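Long-range contacts in peroxisomal catalase A (Saccharomyces cerevisiae, PDB 1A4E), which uses heme to turn hydrogen peroxide into water and oxygen, probably protecting the cell from the peroxide that peroxisomal oxidases generate: residues B[109-114]-B[193-198]; B[131-136]-B[175-180]; B[183-188]-B[446-451]; B[199-204]-B[331-336]. One frame throughout, in Å; residues are numbered along the deposited sequence.

Interaction 1 of 4, residues B[109-114]-B[193-198]; sequences DPRGFA and RSMHGY. With HEM (protoporphyrin IX containing Fe), chain I.
Phe113 and Gly197 bring the two backbones to within 5.9 Å, CA to CA, while toward Arg111 and Met195 the chains part to 8.7 Å between CA atoms. Side chains of each segment pack on side chains and backbone of the other. At Gly197 the approach relies on a missing side chain: Phe113 CD2 sits 3.6 Å from Gly197 CA, and a beta carbon on that glycine would collide with it. The edge of the Phe113 ring also points at the carbonyl oxygen of His196. The two strands are not neighbours in the antiparallel sheet that curls into the catalase beta-barrel: 112-119 pairs with 87-95, and 197-198 with 212-221. Phe113 bridges these parts, its ring also meeting Phe94 and Trp260 edge to face. Met195 fills the wider end. With CG between the backbone N and the carbonyl carbon (chi1 54°), SD reaches 3.5 Å from Arg111 CB; the bend at chi3 then turns CE to 3.9 Å from Phe113 CD2. Arg111 crosses the methionine at about a right angle and offers only its aliphatic start. Its guanidinium turns back to its own loop, where NH2 gives a bond of 2.9 Å to Asp109 O, tilted out of the guanidinium plane, and another to Val107 O. On the heme side Gly112 CA comes to 3.7 Å from CMD of the porphyrin, too near for a side chain on that residue.

Interaction 2 of 4, residues B[131-136]-B[175-180]; sequences TPVFFI and AIHQVM
Gln178, early in helix 176-182, pushes its side chain into the bend of loop 131-136, making a buried helix-to-loop contact that joins this helix to the segment following strand 122-129. An extended first torsion (chi1 180°) sets CG over the Phe135 ring, 3.4 Å from its centroid and almost on the ring normal; the bend at chi2 then turns the amide toward Thr131, which comes from the opposite direction. Beyond that CH-pi contact NE2 donates to Thr131 OG1 at 2.8 Å in a nearly straight bond (168°) that lies in the amide plane. Loop 131-136 belongs to the distal heme pocket of catalase: strand 122-129 ends in the active-site residue Asn129, and Phe134 touches both the heme and the bound azide. Phe135 CD1 rests on one face of the Phe134 ring, which places Gln178 in what is probably a second shell behind Phe134. An alanine in place of Gln178 would be likely to strand Thr131 OG1 without this donor and uncover the Phe135 face, letting that ring shift. Beside the glutamine, Val133 CG2 sits over the His177 ring, 4.2 Å from its centroid, while His177 ND1 bonds to Thr283 O. A water links the backbones, donating to Phe134 O at 2.9 Å and accepting from Gln178 N at 3.1 Å. Where the chains run closest, Ala175 CB presses to 3.2 Å from Phe135 O.

Interaction 3 of 4, residues B[183-188]-B[446-451]; sequences FSDRGT and QKNLAY
Asp185 and Asn448 meet obliquely, carboxylate and amide planes turned 37° from each other. Asn448 ND2 donates to Asp185 OD2 over 3.0 Å, but the bond is bent (130°) and weak. The carboxylate has other grips on the same helix: Gln445 also donates to OD2, and Asn452 to OD1. An alanine in place of Asp185 would probably leave Asn448 and Gln445 without this acceptor, and Asn452 with Phe183 O in place of two acceptors here. Leu449 supplies the apolar half. Its chi1, with CG anti to the backbone N, directs the branch toward the loop, and chi2 (69°) turns the CD1 methyl onto the backbone between Phe183 and Ser184, 3.6 Å from Phe183 O and 3.8 Å from Ser184 N. The same methyl meets Phe183 CB at 4.0 Å, whereas the Phe183 ring leads away from 446-451 to meet His456, farther along the same helix, edge to face. Asp185 opens a short 3-10 turn, in which Gly187 N bonds to Ser184 O. Far from the heme, this contact seats helix 445-457 on the loop after helix 176-182, joining the all-helical C-terminal region characteristic of catalases such as this one to the heme-binding core.

Interaction 4 of 4, residues B[199-204]-B[331-336]; sequences SGHTYK and DPVLQA. With HEM (protoporphyrin IX containing Fe), chain I.
His201 packs on the first turn of helix 332-348, the proximal helix whose Tyr341 binds the heme iron, and Asp331 is the N-cap of that helix. Here the fit is tight. His201 ND1 donates to Asp331 OD2 at 3.0 Å (156°), the acceptor lying in the ring plane, although the donor stands well above the carboxylate plane. Asp331 swings CG away from its backbone N (chi1 175°), a turn that also lets OD1 cap the helix through weak bonds from Val333 N and Leu334 N. Leu334 CB covers one face of the imidazole, 3.7 Å from the ring centroid. Val333 CG1 meets the imidazole edge, at CE1, and NE2 reaches a weak bond with Arg337 NH1. Toward Tyr203, which is partly exposed, the contact loosens: Leu334 CD2 lies over one face of the Tyr203 ring, offset toward the rim, 4.0 Å from its centroid. A water fills in between the two segments nearby, accepting from Thr202 N at 3.0 Å and lying 2.8 Å from Asp331 OD2. Further along the helix Gln335 OE1 accepts from Leu31 N of a neighbouring subunit. At the heme, His201 NE2 lies 3.7 Å from CMC, and Val333 CG1 comes to 3.5 Å from the vinyl carbon CAB.

In the fold
Interactions 1 and 4 both touch the heme, their centres about 17 Å apart, and segments 193-198 and 199-204 run on directly from one another. Interaction 2 is nested in the chain loop closed by interaction 1 and packs on it, Pro110 CG meeting Phe135 CE1 at 3.9 Å; through Phe134 it too reaches the heme pocket. Interaction 2 also touches interaction 4, with Ile136 O 3.7 Å from Val333 CG2. Interaction 3 carries this network outward: Met180 O lies 3.4 Å from Leu449 CD1, and Asp109 N probably bonds to Gly187 O at 3.2 Å. Interactions 3 and 4 stay apart, about 11 Å between nearest atoms.

Interaction 1 of 4, residues B[109-114]-B[193-198]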
# COMPACT_ATOMS: atom_id res chain seq x y z
N ASP B 109 -15.49 7.05 27.41
CA ASP B 109 -14.66 7.74 26.42
C ASP B 109 -15.34 9.04 26.05
O ASP B 109 -16.54 9.20 26.31
CB ASP B 109 -14.50 6.92 25.13
CG ASP B 109 -13.12 6.36 24.85
OD1 ASP B 109 -12.15 6.70 25.53
OD2 ASP B 109 -13.01 5.58 23.92
N PRO B 110 -14.67 10.00 25.40
CA PRO B 110 -15.35 10.96 24.55
C PRO B 110 -15.98 10.23 23.37
O PRO B 110 -15.61 9.10 23.01
CB PRO B 110 -14.26 11.93 24.11
CG PRO B 110 -13.12 11.70 25.08
CD PRO B 110 -13.23 10.22 25.40
N ARG B 111 -17.01 10.86 22.83
CA ARG B 111 -17.62 10.39 21.61
C ARG B 111 -17.30 11.42 20.53
O ARG B 111 -17.32 12.63 20.78
CB ARG B 111 -19.13 10.29 21.69
CG ARG B 111 -19.79 9.35 22.69
CD ARG B 111 -19.41 7.89 22.52
NE ARG B 111 -18.49 7.59 23.59
CZ ARG B 111 -18.77 6.76 24.58
NH1 ARG B 111 -19.90 6.08 24.72
NH2 ARG B 111 -17.88 6.72 25.55
N GLY B 112 -16.97 10.94 19.33
CA GLY B 112 -16.80 11.82 18.19
C GLY B 112 -18.15 12.14 17.59
O GLY B 112 -19.11 11.37 17.70
N PHE B 113 -18.21 13.30 16.93
CA PHE B 113 -19.40 13.83 16.31
C PHE B 113 -18.85 14.64 15.13
O PHE B 113 -18.65 15.86 15.20
CB PHE B 113 -20.16 14.70 17.34
CG PHE B 113 -21.59 15.13 17.00
CD1 PHE B 113 -22.02 15.36 15.68
CD2 PHE B 113 -22.50 15.31 18.05
CE1 PHE B 113 -23.33 15.77 15.43
CE2 PHE B 113 -23.80 15.72 17.79
CZ PHE B 113 -24.22 15.95 16.48
N ALA B 114 -18.57 13.90 14.06
CA ALA B 114 -18.02 14.45 12.83
C ALA B 114 -19.09 14.61 11.77
O ALA B 114 -19.78 13.64 11.46
CB ALA B 114 -16.93 13.53 12.30
N ARG B 193 -27.90 9.85 20.16
CA ARG B 193 -28.97 10.83 20.05
C ARG B 193 -29.13 11.66 21.32
O ARG B 193 -29.85 12.65 21.34
CB ARG B 193 -30.27 10.11 19.77
CG ARG B 193 -30.23 9.35 18.45
CD ARG B 193 -31.14 8.14 18.48
NE ARG B 193 -32.50 8.48 18.84
CZ ARG B 193 -33.15 7.87 19.82
NH1 ARG B 193 -32.61 6.89 20.54
NH2 ARG B 193 -34.37 8.27 20.12
N SER B 194 -28.44 11.28 22.39
CA SER B 194 -28.59 11.92 23.68
C SER B 194 -27.33 12.63 24.16
O SER B 194 -27.05 12.67 25.36
CB SER B 194 -29.01 10.86 24.68
OG SER B 194 -30.24 10.25 24.33
N MET B 195 -26.55 13.20 23.22
CA MET B 195 -25.32 13.92 23.55
C MET B 195 -25.14 15.15 22.68
O MET B 195 -25.76 15.29 21.63
CB MET B 195 -24.08 13.02 23.38
CG MET B 195 -23.96 12.37 22.02
SD MET B 195 -22.41 11.47 21.76
CE MET B 195 -22.03 12.10 20.15
N HIS B 196 -24.30 16.07 23.15
CA HIS B 196 -24.01 17.29 22.41
C HIS B 196 -22.74 17.15 21.58
O HIS B 196 -21.96 16.23 21.80
CB HIS B 196 -23.81 18.47 23.35
CG HIS B 196 -25.02 18.80 24.21
ND1 HIS B 196 -26.29 18.76 23.85
CD2 HIS B 196 -24.98 19.20 25.52
CE1 HIS B 196 -27.03 19.13 24.87
NE2 HIS B 196 -26.22 19.39 25.87
N GLY B 197 -22.53 18.06 20.63
CA GLY B 197 -21.30 18.17 19.87
C GLY B 197 -20.74 19.56 20.15
O GLY B 197 -21.50 20.48 20.45
N TYR B 198 -19.43 19.79 20.12
CA TYR B 198 -18.85 21.12 20.38
C TYR B 198 -17.62 21.25 19.53
O TYR B 198 -16.87 20.27 19.40
CB TYR B 198 -18.35 21.33 21.81
CG TYR B 198 -19.33 21.06 22.93
CD1 TYR B 198 -19.56 19.75 23.34
CD2 TYR B 198 -19.99 22.12 23.56
CE1 TYR B 198 -20.44 19.48 24.38
CE2 TYR B 198 -20.88 21.85 24.61
CZ TYR B 198 -21.09 20.53 25.01
OH TYR B 198 -21.97 20.24 26.03
CHA HEM I . -10.12 11.34 14.31
CHB HEM I . -5.79 13.34 14.79
CHC HEM I . -7.50 16.16 18.26
CHD HEM I . -11.97 14.88 17.01
C1A HEM I . -8.75 11.53 14.25
C2A HEM I . -7.89 10.89 13.28
C3A HEM I . -6.69 11.51 13.36
C4A HEM I . -6.81 12.51 14.40
CMA HEM I . -5.46 11.29 12.49
CAA HEM I . -8.28 9.79 12.32
CBA HEM I . -8.50 10.39 10.95
CGA HEM I . -8.87 9.40 9.87
O1A HEM I . -8.23 8.37 9.70
O2A HEM I . -9.83 9.69 9.16
C1B HEM I . -5.89 14.31 15.76
C2B HEM I . -4.77 15.09 16.23
C3B HEM I . -5.22 15.83 17.30
C4B HEM I . -6.63 15.49 17.43
CMB HEM I . -3.38 15.02 15.61
CAB HEM I . -4.55 16.72 18.14
CBB HEM I . -3.22 17.32 17.95
C1C HEM I . -8.88 16.08 18.21
C2C HEM I . -9.76 17.02 18.85
C3C HEM I . -11.03 16.71 18.45
C4C HEM I . -10.91 15.57 17.57
CMC HEM I . -9.30 18.17 19.76
CAC HEM I . -12.21 17.37 18.76
CBC HEM I . -12.45 18.76 18.44
C1D HEM I . -11.86 13.78 16.18
C2D HEM I . -12.97 13.06 15.62
C3D HEM I . -12.45 12.05 14.89
C4D HEM I . -11.02 12.16 14.98
CMD HEM I . -14.45 13.37 15.80
CAD HEM I . -13.22 10.97 14.16
CBD HEM I . -13.58 11.32 12.73
CGD HEM I . -14.40 10.19 12.12
O1D HEM I . -15.48 9.90 12.63
O2D HEM I . -13.98 9.59 11.14
NA HEM I . -8.09 12.55 14.92
NB HEM I . -7.03 14.57 16.48
NC HEM I . -9.58 15.22 17.39
ND HEM I . -10.66 13.24 15.77
FE HEM I . -8.84 13.86 16.17

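Interaction 2 of 4, residues B[131-136]-B[175-180]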
# COMPACT_ATOMS: atom_id res chain seq x y z
N THR B 131 -17.55 16.81 23.93
CA THR B 131 -17.07 17.53 25.09
C THR B 131 -16.62 18.93 24.67
O THR B 131 -16.14 19.09 23.55
CB THR B 131 -15.94 16.69 25.74
OG1 THR B 131 -15.40 17.52 26.75
CG2 THR B 131 -14.86 16.22 24.77
N PRO B 132 -16.81 19.98 25.50
CA PRO B 132 -16.39 21.35 25.22
C PRO B 132 -14.89 21.57 25.09
O PRO B 132 -14.43 22.49 24.42
CB PRO B 132 -16.95 22.17 26.35
CG PRO B 132 -17.99 21.30 26.99
CD PRO B 132 -17.41 19.91 26.82
N VAL B 133 -14.13 20.72 25.80
CA VAL B 133 -12.67 20.82 25.84
C VAL B 133 -11.98 19.52 25.42
O VAL B 133 -12.64 18.60 24.94
CB VAL B 133 -12.23 21.23 27.28
CG1 VAL B 133 -12.76 22.62 27.60
CG2 VAL B 133 -12.76 20.27 28.32
N PHE B 134 -10.65 19.45 25.56
CA PHE B 134 -9.92 18.22 25.32
C PHE B 134 -8.75 18.14 26.30
O PHE B 134 -8.49 19.06 27.09
CB PHE B 134 -9.45 18.20 23.87
CG PHE B 134 -9.04 16.84 23.31
CD1 PHE B 134 -9.97 15.79 23.26
CD2 PHE B 134 -7.73 16.64 22.86
CE1 PHE B 134 -9.58 14.54 22.75
CE2 PHE B 134 -7.35 15.40 22.36
CZ PHE B 134 -8.27 14.35 22.30
N PHE B 135 -8.07 17.00 26.29
CA PHE B 135 -6.97 16.69 27.19
C PHE B 135 -5.69 17.47 27.01
O PHE B 135 -4.90 17.58 27.96
CB PHE B 135 -6.64 15.21 27.08
CG PHE B 135 -7.81 14.26 27.30
CD1 PHE B 135 -8.64 13.92 26.23
CD2 PHE B 135 -8.02 13.70 28.56
CE1 PHE B 135 -9.68 13.00 26.42
CE2 PHE B 135 -9.06 12.79 28.74
CZ PHE B 135 -9.89 12.44 27.67
N ILE B 136 -5.42 18.02 25.82
CA ILE B 136 -4.14 18.66 25.56
C ILE B 136 -4.28 20.02 24.89
O ILE B 136 -5.30 20.34 24.29
CB ILE B 136 -3.23 17.75 24.66
CG1 ILE B 136 -3.96 17.40 23.37
CG2 ILE B 136 -2.82 16.49 25.42
CD1 ILE B 136 -3.07 16.73 22.31
N ALA B 175 -4.97 18.84 31.51
CA ALA B 175 -5.99 17.89 31.09
C ALA B 175 -7.14 17.73 32.09
O ALA B 175 -8.17 17.17 31.72
CB ALA B 175 -5.37 16.52 30.89
N ILE B 176 -6.98 18.25 33.32
CA ILE B 176 -7.92 18.05 34.42
C ILE B 176 -9.37 18.48 34.16
O ILE B 176 -10.27 17.76 34.60
CB ILE B 176 -7.23 18.76 35.67
CG1 ILE B 176 -7.48 17.90 36.91
CG2 ILE B 176 -7.67 20.20 35.85
CD1 ILE B 176 -8.89 17.53 37.37
N HIS B 177 -9.63 19.57 33.41
CA HIS B 177 -11.00 19.98 33.07
C HIS B 177 -11.65 18.86 32.26
O HIS B 177 -12.79 18.46 32.55
CB HIS B 177 -10.94 21.28 32.27
CG HIS B 177 -12.25 22.01 31.99
ND1 HIS B 177 -12.37 23.12 31.28
CD2 HIS B 177 -13.51 21.64 32.39
CE1 HIS B 177 -13.64 23.43 31.23
NE2 HIS B 177 -14.32 22.54 31.90
N GLN B 178 -10.90 18.31 31.30
CA GLN B 178 -11.39 17.22 30.49
C GLN B 178 -11.53 15.92 31.26
O GLN B 178 -12.51 15.21 31.04
CB GLN B 178 -10.46 17.00 29.30
CG GLN B 178 -10.89 15.86 28.38
CD GLN B 178 -12.29 15.92 27.83
OE1 GLN B 178 -12.97 14.91 27.65
NE2 GLN B 178 -12.77 17.11 27.51
N VAL B 179 -10.59 15.59 32.17
CA VAL B 179 -10.68 14.36 32.95
C VAL B 179 -11.92 14.38 33.83
O VAL B 179 -12.57 13.34 33.99
CB VAL B 179 -9.39 14.22 33.78
CG1 VAL B 179 -9.45 13.02 34.71
CG2 VAL B 179 -8.22 14.02 32.83
N MET B 180 -12.30 15.57 34.33
CA MET B 180 -13.51 15.77 35.11
C MET B 180 -14.76 15.44 34.32
O MET B 180 -15.66 14.77 34.82
CB MET B 180 -13.60 17.21 35.58
CG MET B 180 -12.64 17.62 36.69
SD MET B 180 -13.06 16.87 38.27
CE MET B 180 -14.41 17.94 38.63
O HOH W 1 -8.66 19.86 29.87

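Interaction 3 of 4, residues B[183-188]-B[446-451]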
# COMPACT_ATOMS: atom_id res chain seq x y z
N PHE B 183 -14.85 11.44 33.38
CA PHE B 183 -15.27 10.56 34.45
C PHE B 183 -16.60 10.87 35.09
O PHE B 183 -17.01 10.21 36.04
CB PHE B 183 -14.17 10.52 35.49
CG PHE B 183 -13.05 9.58 35.09
CD1 PHE B 183 -13.16 8.21 35.37
CD2 PHE B 183 -11.93 10.06 34.43
CE1 PHE B 183 -12.14 7.34 34.99
CE2 PHE B 183 -10.91 9.18 34.05
CZ PHE B 183 -11.02 7.82 34.33
N SER B 184 -17.32 11.88 34.58
CA SER B 184 -18.69 12.09 35.01
C SER B 184 -19.55 11.11 34.20
O SER B 184 -19.03 10.40 33.33
CB SER B 184 -19.12 13.52 34.74
OG SER B 184 -19.29 13.80 33.35
N ASP B 185 -20.87 11.05 34.42
CA ASP B 185 -21.71 10.15 33.64
C ASP B 185 -21.91 10.58 32.19
O ASP B 185 -22.40 9.81 31.37
CB ASP B 185 -23.06 9.98 34.33
CG ASP B 185 -23.04 9.13 35.60
OD1 ASP B 185 -22.04 8.50 35.92
OD2 ASP B 185 -24.07 9.09 36.27
N ARG B 186 -21.50 11.82 31.86
CA ARG B 186 -21.46 12.32 30.49
C ARG B 186 -20.44 11.53 29.68
O ARG B 186 -20.51 11.49 28.45
CB ARG B 186 -21.06 13.78 30.48
CG ARG B 186 -22.04 14.71 31.19
CD ARG B 186 -23.25 15.00 30.31
NE ARG B 186 -22.85 15.81 29.17
CZ ARG B 186 -23.23 17.09 29.02
NH1 ARG B 186 -24.02 17.70 29.92
NH2 ARG B 186 -22.80 17.75 27.94
N GLY B 187 -19.48 10.87 30.35
CA GLY B 187 -18.47 10.02 29.74
C GLY B 187 -19.03 8.71 29.19
O GLY B 187 -18.36 8.02 28.43
N THR B 188 -20.25 8.34 29.61
CA THR B 188 -20.95 7.18 29.08
C THR B 188 -22.39 7.56 28.67
O THR B 188 -23.33 7.30 29.41
CB THR B 188 -20.97 6.03 30.16
OG1 THR B 188 -21.52 6.58 31.34
CG2 THR B 188 -19.61 5.44 30.44
N GLN B 446 -21.90 14.09 41.92
CA GLN B 446 -20.59 14.23 42.55
C GLN B 446 -20.13 12.95 43.22
O GLN B 446 -18.93 12.71 43.36
CB GLN B 446 -20.60 15.32 43.60
CG GLN B 446 -20.80 16.71 43.04
CD GLN B 446 -20.56 17.79 44.08
OE1 GLN B 446 -20.97 17.68 45.23
NE2 GLN B 446 -19.87 18.85 43.70
N LYS B 447 -21.09 12.12 43.66
CA LYS B 447 -20.81 10.81 44.23
C LYS B 447 -20.38 9.88 43.11
O LYS B 447 -19.41 9.13 43.25
CB LYS B 447 -22.03 10.20 44.90
CG LYS B 447 -22.52 10.98 46.12
CD LYS B 447 -23.89 10.51 46.59
CE LYS B 447 -23.91 9.13 47.25
NZ LYS B 447 -23.12 9.12 48.47
N ASN B 448 -21.12 9.96 41.99
CA ASN B 448 -20.81 9.18 40.80
C ASN B 448 -19.48 9.58 40.22
O ASN B 448 -18.76 8.68 39.81
CB ASN B 448 -21.88 9.36 39.73
CG ASN B 448 -23.16 8.58 40.03
OD1 ASN B 448 -23.23 7.77 40.95
ND2 ASN B 448 -24.21 8.79 39.26
N LEU B 449 -19.09 10.86 40.20
CA LEU B 449 -17.77 11.26 39.69
C LEU B 449 -16.65 10.60 40.48
O LEU B 449 -15.74 10.00 39.90
CB LEU B 449 -17.59 12.78 39.77
CG LEU B 449 -16.23 13.37 39.35
CD1 LEU B 449 -16.03 13.21 37.86
CD2 LEU B 449 -16.18 14.84 39.68
N ALA B 450 -16.76 10.65 41.82
CA ALA B 450 -15.78 10.08 42.71
C ALA B 450 -15.68 8.57 42.61
O ALA B 450 -14.58 8.02 42.69
CB ALA B 450 -16.12 10.43 44.14
N TYR B 451 -16.83 7.92 42.41
CA TYR B 451 -16.89 6.47 42.24
C TYR B 451 -16.28 6.04 40.90
O TYR B 451 -15.50 5.09 40.87
CB TYR B 451 -18.35 6.03 42.34
CG TYR B 451 -18.56 4.54 42.09
CD1 TYR B 451 -18.25 3.59 43.08
CD2 TYR B 451 -19.05 4.13 40.85
CE1 TYR B 451 -18.43 2.23 42.81
CE2 TYR B 451 -19.22 2.77 40.58
CZ TYR B 451 -18.92 1.84 41.56
OH TYR B 451 -19.10 0.50 41.28

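Interaction 4 of 4, residues B[199-204]-B[331-336]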
# COMPACT_ATOMS: atom_id res chain seq x y z
N SER B 199 -17.35 22.43 18.96
CA SER B 199 -16.15 22.62 18.16
C SER B 199 -14.87 22.39 18.95
O SER B 199 -13.89 21.91 18.39
CB SER B 199 -16.12 24.03 17.58
OG SER B 199 -16.05 25.06 18.55
N GLY B 200 -14.91 22.68 20.26
CA GLY B 200 -13.76 22.55 21.14
C GLY B 200 -12.85 23.75 20.98
O GLY B 200 -12.62 24.53 21.91
N HIS B 201 -12.32 23.89 19.77
CA HIS B 201 -11.47 24.99 19.40
C HIS B 201 -12.27 26.23 19.03
O HIS B 201 -13.47 26.22 18.74
CB HIS B 201 -10.62 24.64 18.19
CG HIS B 201 -9.89 23.32 18.24
ND1 HIS B 201 -8.77 22.99 18.86
CD2 HIS B 201 -10.33 22.21 17.57
CE1 HIS B 201 -8.51 21.74 18.60
NE2 HIS B 201 -9.45 21.27 17.82
N THR B 202 -11.52 27.33 19.03
CA THR B 202 -11.99 28.60 18.54
C THR B 202 -11.70 28.57 17.04
O THR B 202 -10.62 28.16 16.60
CB THR B 202 -11.20 29.74 19.24
OG1 THR B 202 -11.56 29.74 20.61
CG2 THR B 202 -11.48 31.09 18.63
N TYR B 203 -12.69 28.94 16.24
CA TYR B 203 -12.51 29.08 14.81
C TYR B 203 -12.67 30.55 14.47
O TYR B 203 -13.05 31.35 15.32
CB TYR B 203 -13.54 28.25 14.07
CG TYR B 203 -13.23 26.75 14.08
CD1 TYR B 203 -13.48 25.96 15.22
CD2 TYR B 203 -12.70 26.17 12.93
CE1 TYR B 203 -13.20 24.59 15.19
CE2 TYR B 203 -12.42 24.80 12.89
CZ TYR B 203 -12.66 24.02 14.02
OH TYR B 203 -12.38 22.67 13.97
N LYS B 204 -12.34 30.97 13.25
CA LYS B 204 -12.53 32.35 12.84
C LYS B 204 -13.49 32.39 11.68
O LYS B 204 -13.20 31.84 10.62
CB LYS B 204 -11.20 32.99 12.42
CG LYS B 204 -10.28 33.23 13.62
CD LYS B 204 -9.03 33.99 13.22
CE LYS B 204 -8.08 33.13 12.40
NZ LYS B 204 -6.94 33.90 11.93
N ASP B 331 -4.95 28.15 17.56
CA ASP B 331 -4.96 27.11 18.58
C ASP B 331 -4.00 26.03 18.08
O ASP B 331 -4.24 25.47 17.01
CB ASP B 331 -6.39 26.57 18.72
CG ASP B 331 -6.64 25.38 19.65
OD1 ASP B 331 -5.84 24.44 19.74
OD2 ASP B 331 -7.68 25.37 20.30
N PRO B 332 -2.92 25.69 18.80
CA PRO B 332 -1.84 24.81 18.35
C PRO B 332 -2.29 23.39 18.02
O PRO B 332 -1.69 22.75 17.16
CB PRO B 332 -0.83 24.82 19.47
CG PRO B 332 -1.21 26.02 20.28
CD PRO B 332 -2.71 26.04 20.20
N VAL B 333 -3.33 22.92 18.72
CA VAL B 333 -3.89 21.59 18.49
C VAL B 333 -4.67 21.60 17.18
O VAL B 333 -4.46 20.70 16.36
CB VAL B 333 -4.79 21.22 19.69
CG1 VAL B 333 -5.43 19.86 19.53
CG2 VAL B 333 -3.91 21.17 20.92
N LEU B 334 -5.52 22.61 16.92
CA LEU B 334 -6.25 22.73 15.67
C LEU B 334 -5.33 22.90 14.47
O LEU B 334 -5.59 22.35 13.40
CB LEU B 334 -7.21 23.92 15.71
CG LEU B 334 -8.05 24.26 14.47
CD1 LEU B 334 -8.82 23.03 13.98
CD2 LEU B 334 -9.00 25.39 14.82
N GLN B 335 -4.25 23.66 14.67
CA GLN B 335 -3.24 23.88 13.65
C GLN B 335 -2.61 22.56 13.19
O GLN B 335 -2.50 22.33 11.99
CB GLN B 335 -2.16 24.80 14.19
CG GLN B 335 -2.58 26.24 14.39
CD GLN B 335 -2.53 27.09 13.15
OE1 GLN B 335 -1.47 27.27 12.56
NE2 GLN B 335 -3.65 27.65 12.70
N ALA B 336 -2.24 21.67 14.13
CA ALA B 336 -1.69 20.36 13.78
C ALA B 336 -2.71 19.44 13.10
O ALA B 336 -2.34 18.64 12.23
CB ALA B 336 -1.20 19.66 15.02
CHA HEM I . -10.12 11.34 14.31
CHB HEM I . -5.79 13.34 14.79
CHC HEM I . -7.50 16.16 18.26
CHD HEM I . -11.97 14.88 17.01
C1A HEM I . -8.75 11.53 14.25
C2A HEM I . -7.89 10.89 13.28
C3A HEM I . -6.69 11.51 13.36
C4A HEM I . -6.81 12.51 14.40
CMA HEM I . -5.46 11.29 12.49
CAA HEM I . -8.28 9.79 12.32
CBA HEM I . -8.50 10.39 10.95
CGA HEM I . -8.87 9.40 9.87
O1A HEM I . -8.23 8.37 9.70
O2A HEM I . -9.83 9.69 9.16
C1B HEM I . -5.89 14.31 15.76
C2B HEM I . -4.77 15.09 16.23
C3B HEM I . -5.22 15.83 17.30
C4B HEM I . -6.63 15.49 17.43
CMB HEM I . -3.38 15.02 15.61
CAB HEM I . -4.55 16.72 18.14
CBB HEM I . -3.22 17.32 17.95
C1C HEM I . -8.88 16.08 18.21
C2C HEM I . -9.76 17.02 18.85
C3C HEM I . -11.03 16.71 18.45
C4C HEM I . -10.91 15.57 17.57
CMC HEM I . -9.30 18.17 19.76
CAC HEM I . -12.21 17.37 18.76
CBC HEM I . -12.45 18.76 18.44
C1D HEM I . -11.86 13.78 16.18
C2D HEM I . -12.97 13.06 15.62
C3D HEM I . -12.45 12.05 14.89
C4D HEM I . -11.02 12.16 14.98
CMD HEM I . -14.45 13.37 15.80
CAD HEM I . -13.22 10.97 14.16
CBD HEM I . -13.58 11.32 12.73
CGD HEM I . -14.40 10.19 12.12
O1D HEM I . -15.48 9.90 12.63
O2D HEM I . -13.98 9.59 11.14
NA HEM I . -8.09 12.55 14.92
NB HEM I . -7.03 14.57 16.48
NC HEM I . -9.58 15.22 17.39
ND HEM I . -10.66 13.24 15.77
FE HEM I . -8.84 13.86 16.17
O HOH W 2 -9.57 27.19 21.25